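Local coordinates for austinoid biosynthesis clusters protein H (Emericella nidulans FGSC A4, PDB 5X9K) that takes part in the biosynthesis of the fungal meroterpenoids austinol and dehydroaustinol as a homodimeric member of the trt14 isomerase family, at residues 129-134 with 143-148. Residues are numbered along the deposited sequence; the frame is centred on the assembly and turned at random.
Sequences VYILQI and DFFQFA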
loop_
_atom_site.group_PDB
_atom_site.type_symbol
_atom_site.label_atom_id
_atom_site.label_comp_id
_atom_site.label_asym_id
_atom_site.label_seq_id
_atom_site.Cartn_x
_atom_site.Cartn_y
_atom_site.Cartn_z
ATOM N N VAL A 129 -3.028 -2.150 -0.990
ATOM C CA VAL A 129 -3.001 -2.365 0.449
ATOM C C VAL A 129 -4.102 -1.493 1.037
ATOM O O VAL A 129 -4.130 -0.278 0.809
ATOM C CB VAL A 129 -1.633 -2.036 1.059
ATOM C CG1 VAL A 129 -1.657 -2.254 2.575
ATOM C CG2 VAL A 129 -0.539 -2.911 0.416
ATOM N N TYR A 130 -5.036 -2.114 1.747
ATOM C CA TYR A 130 -6.021 -1.373 2.514
ATOM C C TYR A 130 -5.586 -1.376 3.966
ATOM O O TYR A 130 -5.195 -2.419 4.498
ATOM C CB TYR A 130 -7.413 -2.012 2.414
ATOM C CG TYR A 130 -8.229 -1.681 1.183
ATOM C CD1 TYR A 130 -7.691 -0.966 0.116
ATOM C CD2 TYR A 130 -9.566 -2.068 1.110
ATOM C CE1 TYR A 130 -8.477 -0.652 -0.998
ATOM C CE2 TYR A 130 -10.335 -1.780 0.021
ATOM C CZ TYR A 130 -9.802 -1.074 -1.028
ATOM O OH TYR A 130 -10.605 -0.789 -2.103
ATOM N N ILE A 131 -5.678 -0.226 4.621
ATOM C CA ILE A 131 -5.604 -0.161 6.087
ATOM C C ILE A 131 -6.928 0.407 6.578
ATOM O O ILE A 131 -7.217 1.590 6.366
ATOM C CB ILE A 131 -4.427 0.686 6.583
ATOM C CG1 ILE A 131 -3.100 0.098 6.094
ATOM C CG2 ILE A 131 -4.443 0.749 8.105
ATOM C CD1 ILE A 131 -1.885 0.955 6.406
ATOM N N LEU A 132 -7.724 -0.422 7.254
ATOM C CA LEU A 132 -9.070 -0.042 7.676
ATOM C C LEU A 132 -9.087 0.120 9.188
ATOM O O LEU A 132 -8.744 -0.822 9.915
ATOM C CB LEU A 132 -10.092 -1.090 7.238
ATOM C CG LEU A 132 -10.039 -1.439 5.740
ATOM C CD1 LEU A 132 -11.038 -2.521 5.384
ATOM C CD2 LEU A 132 -10.279 -0.197 4.907
ATOM N N GLN A 133 -9.474 1.313 9.650
ATOM C CA GLN A 133 -9.702 1.584 11.069
ATOM C C GLN A 133 -11.198 1.495 11.341
ATOM O O GLN A 133 -11.984 2.204 10.710
ATOM C CB GLN A 133 -9.185 2.967 11.463
ATOM C CG GLN A 133 -9.259 3.298 12.976
ATOM C CD GLN A 133 -8.709 4.687 13.283
ATOM O OE1 GLN A 133 -7.597 5.014 12.896
ATOM N NE2 GLN A 133 -9.506 5.518 13.955
ATOM N N ILE A 134 -11.581 0.646 12.292
ATOM C CA ILE A 134 -12.986 0.430 12.623
ATOM C C ILE A 134 -13.354 1.331 13.798
ATOM O O ILE A 134 -12.502 1.666 14.630
ATOM C CB ILE A 134 -13.232 -1.058 12.939
ATOM C CG1 ILE A 134 -12.665 -1.949 11.826
ATOM C CG2 ILE A 134 -14.713 -1.343 13.177
ATOM C CD1 ILE A 134 -13.158 -1.558 10.453
ATOM N N ASP A 143 -11.656 5.122 9.156
ATOM C CA ASP A 143 -10.519 5.604 8.384
ATOM C C ASP A 143 -10.198 4.544 7.343
ATOM O O ASP A 143 -10.003 3.376 7.680
ATOM C CB ASP A 143 -9.320 5.904 9.283
ATOM C CG ASP A 143 -8.287 6.806 8.600
ATOM O OD1 ASP A 143 -7.628 6.354 7.638
ATOM O OD2 ASP A 143 -8.150 7.978 9.016
ATOM N N PHE A 144 -10.196 4.946 6.079
ATOM C CA PHE A 144 -10.086 4.051 4.926
ATOM C C PHE A 144 -8.834 4.494 4.172
ATOM O O PHE A 144 -8.884 5.428 3.368
ATOM C CB PHE A 144 -11.362 4.139 4.066
ATOM C CG PHE A 144 -11.340 3.317 2.799
ATOM C CD1 PHE A 144 -10.385 2.316 2.581
ATOM C CD2 PHE A 144 -12.299 3.539 1.822
ATOM C CE1 PHE A 144 -10.382 1.584 1.409
ATOM C CE2 PHE A 144 -12.310 2.790 0.644
ATOM C CZ PHE A 144 -11.345 1.817 0.438
ATOM N N PHE A 145 -7.711 3.832 4.466
ATOM C CA PHE A 145 -6.443 4.037 3.768
ATOM C C PHE A 145 -6.365 3.038 2.622
ATOM O O PHE A 145 -6.632 1.848 2.811
ATOM C CB PHE A 145 -5.268 3.857 4.751
ATOM C CG PHE A 145 -3.882 3.744 4.111
ATOM C CD1 PHE A 145 -3.463 2.570 3.487
ATOM C CD2 PHE A 145 -2.970 4.782 4.231
ATOM C CE1 PHE A 145 -2.157 2.460 2.942
ATOM C CE2 PHE A 145 -1.678 4.679 3.693
ATOM C CZ PHE A 145 -1.279 3.518 3.048
ATOM N N GLN A 146 -6.019 3.512 1.438
ATOM C CA GLN A 146 -5.680 2.589 0.364
ATOM C C GLN A 146 -4.402 3.036 -0.316
ATOM O O GLN A 146 -4.152 4.233 -0.477
ATOM C CB GLN A 146 -6.810 2.460 -0.650
ATOM C CG GLN A 146 -6.991 3.620 -1.564
ATOM C CD GLN A 146 -8.116 3.368 -2.527
ATOM O OE1 GLN A 146 -7.957 2.626 -3.498
ATOM N NE2 GLN A 146 -9.273 3.959 -2.252
ATOM N N PHE A 147 -3.567 2.063 -0.652
ATOM C CA PHE A 147 -2.336 2.299 -1.391
ATOM C C PHE A 147 -2.525 1.518 -2.674
ATOM O O PHE A 147 -2.591 0.283 -2.648
ATOM C CB PHE A 147 -1.104 1.850 -0.605
ATOM C CG PHE A 147 0.212 2.335 -1.189
ATOM C CD1 PHE A 147 0.676 1.837 -2.393
ATOM C CD2 PHE A 147 0.984 3.272 -0.505
ATOM C CE1 PHE A 147 1.885 2.272 -2.923
ATOM C CE2 PHE A 147 2.210 3.719 -1.023
ATOM C CZ PHE A 147 2.653 3.205 -2.243
ATOM N N ALA A 148 -2.669 2.241 -3.781
ATOM C CA ALA A 148 -3.114 1.653 -5.030
ATOM C C ALA A 148 -1.928 1.219 -5.883
ATOM O O ALA A 148 -0.789 1.662 -5.693
ATOM C CB ALA A 148 -3.972 2.650 -5.808
HETATM O O HOH W 1 -10.010 1.081 -3.748
HETATM O O HOH W 2 -6.558 3.835 7.914
#
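The carbonyl oxygen I131 O accepts F145 N at 3.0 Å and, in addition, a water that lies 2.8 Å from I131 O and is also within hydrogen-bonding range of D143 OD1. That carboxylate oxygen also forms a salt bridge with R59 of strand 56-61, its strongest polar partner. The F145 N to I131 O bond is one rung of the antiparallel ladder of the hairpin formed by strands 122-134 and 141-148, which pairs V129, I131 and Q133 with F147, F145 and D143; within these residues the D143 N to Q133 O bond is weak. Two ring contacts occupy opposite faces of the sheet. On the face of Y130 and L132, F144 turns its edge onto the Y130 ring, with CE1 above the ring centre, planes at 77° and centroids 4.8 Å apart, while L132 CD2 leans on F144 CD1 at 3.4 Å. A chi1 of 177° places the F144 ring beside its own carbonyl carbon, where CE1 comes over Y130. Q146 CB packs against Y130 CE1, and a water 2.6 Å from Y130 OH donates to Q146 OE1, also at 2.6 Å. On the other face I131 CD1 sits over the F145 ring in a CH-pi contact, 3.9 Å from its centroid, and H112 of the second subunit meets F145 edge-to-face. Apolar groups thus pack L132 and F144 against helix 26-38 and V129, I131, F145 and F147 against the dimer partner, whereas Q133 and D143 find their strongest polar partners in E142 and R59.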